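Local coordinates for protein polyketide biosynthesis 3-hydroxy-3-methylglutaryl-ACP synthase PksG (Bacillus subtilis, PDB 4YXT) that catalyses the aldol condensation of an acetyl group carried by an acyl carrier protein with a beta-ketothioester polyketide intermediate during biosynthesis of the antibiotic bacillaene, at residues V110-A113 / C114-G117; A119-Q122 / M123-F127. The protein carries 1 engineered substitution. All coordinates share one frame; numbering follows the deposited sequence.

Contact 1 (V110-A113 / C114-G117)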
ATOM      1  N   VAL A 110       1.800  -2.028  -1.020  1.00 16.45           N
ATOM      2  CA  VAL A 110       1.572  -0.694  -1.510  1.00 19.22           C
ATOM      3  C   VAL A 110       1.273  -0.721  -3.002  1.00 19.65           C
ATOM      4  O   VAL A 110       1.915  -1.476  -3.760  1.00 20.09           O
ATOM      5  CB  VAL A 110       2.807   0.217  -1.283  1.00 20.01           C
ATOM      6  CG1 VAL A 110       2.670   1.450  -2.123  1.00 22.75           C
ATOM      7  CG2 VAL A 110       2.840   0.631   0.164  1.00 21.99           C
ATOM      8  N   LYS A 111       0.327   0.135  -3.392  1.00 20.92           N
ATOM      9  CA  LYS A 111      -0.319   0.137  -4.716  1.00 24.97           C
ATOM     10  C   LYS A 111      -0.340   1.581  -5.207  1.00 23.67           C
ATOM     11  O   LYS A 111      -0.800   2.495  -4.506  1.00 19.04           O
ATOM     12  CB  LYS A 111      -1.754  -0.392  -4.628  1.00 25.00           C
ATOM     13  CG  LYS A 111      -2.449  -0.581  -5.983  1.00 30.46           C
ATOM     14  CD  LYS A 111      -3.995  -0.458  -5.936  1.00 31.33           C
ATOM     15  CE  LYS A 111      -4.602  -1.689  -5.264  1.00 33.63           C
ATOM     16  NZ  LYS A 111      -6.061  -1.584  -4.947  1.00 33.83           N
ATOM     17  N   GLN A 112       0.211   1.785  -6.398  1.00 25.21           N
ATOM     18  CA  GLN A 112      -0.046   3.004  -7.171  1.00 24.01           C
ATOM     19  C   GLN A 112       0.579   2.845  -8.540  1.00 20.22           C
ATOM     20  O   GLN A 112       1.405   3.620  -8.952  1.00 20.41           O
ATOM     21  CB  GLN A 112       0.443   4.273  -6.445  1.00 25.77           C
ATOM     22  CG  GLN A 112       0.173   5.598  -7.158  1.00 27.51           C
ATOM     23  CD  GLN A 112      -0.978   5.571  -8.144  1.00 31.02           C
ATOM     24  OE1 GLN A 112      -0.812   5.855  -9.326  1.00 38.97           O
ATOM     25  NE2 GLN A 112      -2.145   5.253  -7.666  1.00 32.41           N
ATOM     26  N   ALA A 113       0.119   1.826  -9.235  1.00 20.76           N
ATOM     27  CA  ALA A 113       0.646   1.430 -10.540  1.00 20.66           C
ATOM     28  C   ALA A 113       2.143   1.434 -10.461  1.00 17.35           C
ATOM     29  O   ALA A 113       2.666   0.948  -9.477  1.00 16.14           O
ATOM     30  CB  ALA A 113       0.095   2.318 -11.673  1.00 20.79           C
ATOM     31  N   CYS A 114       2.833   2.002 -11.439  1.00 15.54           N
ATOM     32  CA  CYS A 114       4.252   1.792 -11.555  1.00 16.63           C
ATOM     33  C   CYS A 114       5.067   2.618 -10.507  1.00 15.46           C
ATOM     34  O   CYS A 114       6.270   2.400 -10.345  1.00 17.69           O
ATOM     35  CB  CYS A 114       4.692   2.191 -12.972  1.00 19.54           C
ATOM     36  SG  CYS A 114       3.542   1.643 -14.311  1.00 24.67           S
ATOM     37  N   TYR A 115       4.413   3.491  -9.778  1.00 13.87           N
ATOM     38  CA  TYR A 115       5.060   4.341  -8.712  1.00 15.95           C
ATOM     39  C   TYR A 115       5.187   3.569  -7.384  1.00 15.67           C
ATOM     40  O   TYR A 115       5.913   3.963  -6.452  1.00 16.05           O
ATOM     41  CB  TYR A 115       4.186   5.633  -8.528  1.00 16.27           C
ATOM     42  CG  TYR A 115       4.643   6.537  -7.464  1.00 16.29           C
ATOM     43  CD1 TYR A 115       5.798   7.273  -7.619  1.00 18.34           C
ATOM     44  CD2 TYR A 115       3.965   6.622  -6.267  1.00 16.31           C
ATOM     45  CE1 TYR A 115       6.261   8.090  -6.597  1.00 17.63           C
ATOM     46  CE2 TYR A 115       4.405   7.446  -5.252  1.00 16.66           C
ATOM     47  CZ  TYR A 115       5.551   8.158  -5.413  1.00 17.86           C
ATOM     48  OH  TYR A 115       6.000   8.986  -4.385  1.00 20.70           O
ATOM     49  N   SER A 116       4.524   2.427  -7.328  1.00 15.08           N
ATOM     50  CA  SER A 116       4.479   1.650  -6.119  1.00 17.28           C
ATOM     51  C   SER A 116       5.873   1.412  -5.518  1.00 16.53           C
ATOM     52  O   SER A 116       6.048   1.506  -4.340  1.00 16.57           O
ATOM     53  CB  SER A 116       3.782   0.325  -6.389  1.00 18.18           C
ATOM     54  OG  SER A 116       4.669  -0.476  -7.156  1.00 23.14           O
ATOM     55  N   GLY A 117       6.848   1.131  -6.374  1.00 17.24           N
ATOM     56  CA  GLY A 117       8.141   0.772  -5.988  1.00 17.91           C
ATOM     57  C   GLY A 117       8.758   1.918  -5.200  1.00 18.34           C
ATOM     58  O   GLY A 117       9.208   1.717  -4.086  1.00 17.46           O
TER

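Contact 2 (A119-Q122 / M123-F127)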
ATOM      1  N   ALA A 119       7.222   4.559  -3.829  1.00 17.21           N
ATOM      2  CA  ALA A 119       6.396   4.803  -2.656  1.00 16.54           C
ATOM      3  C   ALA A 119       6.969   3.893  -1.567  1.00 16.41           C
ATOM      4  O   ALA A 119       7.381   4.355  -0.524  1.00 20.25           O
ATOM      5  CB  ALA A 119       4.919   4.487  -2.937  1.00 16.22           C
ATOM      6  N   GLY A 120       7.099   2.623  -1.858  1.00 16.74           N
ATOM      7  CA  GLY A 120       7.705   1.668  -0.911  1.00 16.76           C
ATOM      8  C   GLY A 120       9.046   2.131  -0.333  1.00 16.66           C
ATOM      9  O   GLY A 120       9.251   2.202   0.891  1.00 15.25           O
ATOM     10  N   PHE A 121       9.959   2.451  -1.247  1.00 17.78           N
ATOM     11  CA  PHE A 121      11.329   2.785  -0.909  1.00 19.40           C
ATOM     12  C   PHE A 121      11.392   4.086  -0.153  1.00 19.02           C
ATOM     13  O   PHE A 121      12.156   4.197   0.796  1.00 21.64           O
ATOM     14  CB  PHE A 121      12.155   2.830  -2.209  1.00 21.31           C
ATOM     15  CG  PHE A 121      13.518   3.426  -2.065  1.00 22.62           C
ATOM     16  CD1 PHE A 121      14.525   2.729  -1.431  1.00 23.66           C
ATOM     17  CD2 PHE A 121      13.799   4.663  -2.591  1.00 25.94           C
ATOM     18  CE1 PHE A 121      15.787   3.278  -1.296  1.00 25.34           C
ATOM     19  CE2 PHE A 121      15.070   5.227  -2.470  1.00 25.36           C
ATOM     20  CZ  PHE A 121      16.063   4.519  -1.838  1.00 24.50           C
ATOM     21  N   GLN A 122      10.611   5.082  -0.543  1.00 18.36           N
ATOM     22  CA  GLN A 122      10.570   6.321   0.242  1.00 19.84           C
ATOM     23  C   GLN A 122      10.082   6.107   1.663  1.00 20.81           C
ATOM     24  O   GLN A 122      10.602   6.738   2.629  1.00 23.88           O
ATOM     25  CB  GLN A 122       9.755   7.418  -0.413  1.00 18.61           C
ATOM     26  CG  GLN A 122      10.408   7.987  -1.614  1.00 19.64           C
ATOM     27  CD  GLN A 122      11.837   8.471  -1.405  1.00 24.92           C
ATOM     28  OE1 GLN A 122      12.280   8.758  -0.272  1.00 24.22           O
ATOM     29  NE2 GLN A 122      12.566   8.594  -2.521  1.00 28.15           N
ATOM     30  N   MET A 123       9.131   5.220   1.822  1.00 17.88           N
ATOM     31  CA  MET A 123       8.592   5.019   3.124  1.00 19.36           C
ATOM     32  C   MET A 123       9.652   4.260   3.926  1.00 16.53           C
ATOM     33  O   MET A 123       9.797   4.535   5.083  1.00 16.99           O
ATOM     34  CB  MET A 123       7.272   4.250   3.098  1.00 20.79           C
ATOM     35  CG  MET A 123       6.135   4.969   2.407  1.00 23.50           C
ATOM     36  SD  MET A 123       5.596   6.561   3.100  1.00 29.95           S
ATOM     37  CE  MET A 123       6.298   7.687   1.893  1.00 24.86           C
ATOM     38  N   ALA A 124      10.432   3.391   3.279  1.00 15.11           N
ATOM     39  CA  ALA A 124      11.415   2.603   3.980  1.00 15.02           C
ATOM     40  C   ALA A 124      12.574   3.541   4.396  1.00 16.56           C
ATOM     41  O   ALA A 124      13.062   3.401   5.478  1.00 14.55           O
ATOM     42  CB  ALA A 124      11.955   1.518   3.117  1.00 16.65           C
ATOM     43  N   VAL A 125      12.915   4.522   3.545  1.00 16.74           N
ATOM     44  CA  VAL A 125      13.903   5.531   3.881  1.00 18.80           C
ATOM     45  C   VAL A 125      13.504   6.348   5.111  1.00 19.58           C
ATOM     46  O   VAL A 125      14.329   6.582   6.014  1.00 24.53           O
ATOM     47  CB  VAL A 125      14.214   6.467   2.697  1.00 17.62           C
ATOM     48  CG1 VAL A 125      15.113   7.610   3.160  1.00 18.32           C
ATOM     49  CG2 VAL A 125      14.901   5.713   1.567  1.00 17.03           C
ATOM     50  N   ASN A 126      12.254   6.796   5.162  1.00 20.58           N
ATOM     51  CA  ASN A 126      11.759   7.519   6.348  1.00 21.41           C
ATOM     52  C   ASN A 126      11.694   6.664   7.618  1.00 20.98           C
ATOM     53  O   ASN A 126      11.841   7.175   8.701  1.00 22.13           O
ATOM     54  CB  ASN A 126      10.436   8.210   6.089  1.00 20.64           C
ATOM     55  CG  ASN A 126      10.519   9.205   4.938  1.00 22.69           C
ATOM     56  OD1 ASN A 126      11.602   9.651   4.567  1.00 22.18           O
ATOM     57  ND2 ASN A 126       9.363   9.536   4.343  1.00 23.10           N
ATOM     58  N   PHE A 127      11.478   5.374   7.489  1.00 21.49           N
ATOM     59  CA  PHE A 127      11.569   4.511   8.656  1.00 22.10           C
ATOM     60  C   PHE A 127      13.028   4.616   9.175  1.00 23.76           C
ATOM     61  O   PHE A 127      13.225   4.852  10.361  1.00 24.74           O
ATOM     62  CB  PHE A 127      11.104   3.077   8.333  1.00 19.47           C
ATOM     63  CG  PHE A 127      11.405   2.043   9.409  1.00 18.09           C
ATOM     64  CD1 PHE A 127      10.841   2.125  10.682  1.00 18.17           C
ATOM     65  CD2 PHE A 127      12.282   1.000   9.165  1.00 18.84           C
ATOM     66  CE1 PHE A 127      11.109   1.155  11.661  1.00 17.03           C
ATOM     67  CE2 PHE A 127      12.564   0.036  10.151  1.00 18.06           C
ATOM     68  CZ  PHE A 127      11.965   0.120  11.397  1.00 17.75           C
TER
HETATM   69  O   HOH W   1      12.486  10.473   1.680  1.00 24.35           O

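Contact 1 (V110-A113 / C114-G117)
The turn into the nucleophile helix of the thiolase fold is closed here by bonds from Y115 and S116 back to Q112 and A113. Strand 106-111 ends, the chain reverses through Q112 and A113, and it then passes through C114, the probable acyl-thioester nucleophile, into helix 116-130. Two backbone bonds, each spanning three residues, hold the bend. Y115 N reaches Q112 O at 3.1 Å, and S116 N reaches A113 O at 3.2 Å with an N-H...O angle of 162°; both donors stand above the carbonyl planes of their acceptors. The hydroxyl of S116 adds a weak bond, OG to A113 O at 3.4 Å. With chi1 at 73°, OG sits between its own backbone N and carbonyl carbon, which turns it back to the oxygen already gripped by its own N-H. A113 has a positive phi of 46°, and this conformation produces the sharp reversal just ahead of the cysteine.

Side chains pack beside these bonds. CG of Q112 lies 4.0 Å from CD2 of the Y115 ring, approaching it obliquely, and S116 CB rests 3.7 Å from V110 O. The polar end of Y115 leaves the turn, its OH hydrogen-bonding to E333. K111 likewise turns outward, its NZ forming a salt bridge to E109 of the second subunit, where V110 and K111 continue the sheet antiparallel across the interface. The side chain of C114 starts out away from the turn and comes within about 4 Å of that of H250, a probable proton donor/acceptor. A strand, a tight turn and then a cysteine at the entry to a buried helix correspond to the strand-turn-helix that carries the probable nucleophile, as in condensing enzymes of the thiolase superfamily.

Contact 2 (A119-Q122 / M123-F127)
F121 and V125, one turn apart on helix 116-130, meet through a CH-pi contact on the buried helix that follows the nucleophile in this thiolase fold. V125 CG2 sits over one face of the F121 ring, 3.9 Å from its centroid and 17° off the ring normal. With CG anti to the backbone N (chi1 168°) the ring extends outward from the helix, and CG2 of V125 points back along the axis over it. Both side chains also pack on I186 of strand 184-195.

The main chain makes regular alpha-helical bonds, M123 N to A119 O and A124 N to G120 O, then V125 N to F121 O at 2.9 Å and N126 N to Q122 O at 3.0 Å.

M123 packs back on the preceding turn: its CG lies 3.2 Å from A119 O, and the bends farther out bring CE to 4.2 Å from Q122 CB. This side faces the dimer interface, where M123 packs on F108 of the second subunit. A124 instead lies against A138 and V140 of strand 137-145.

Polar ends one turn apart are joined through a water. Q122, bent at chi2 (-53°), and N126 direct their amide oxygens to the same molecule, which donates to both: it lies 2.6 Å from Q122 OE1 and 3.1 Å from N126 OD1.

Contacts 1 and 2 follow each other along the chain and share helix 116-130: contact 1 forms its entry, contact 2 its middle turns. Their centres lie 12 Å apart, and they touch where V110 CG1 packs on A119 CB at 3.9 Å, so the end of strand 106-111 lies against the helix it leads into. Contact 1 holds C114, the probable nucleophile; the side chain of A119 in contact 2 is about 10 Å from that of C114. The helix runs on from the active-site turn, still buried, to contact 2, farther from the centre of the chain. Both reach the second subunit, where F108 packs on V110 and Q112 of contact 1 and on M123 of contact 2.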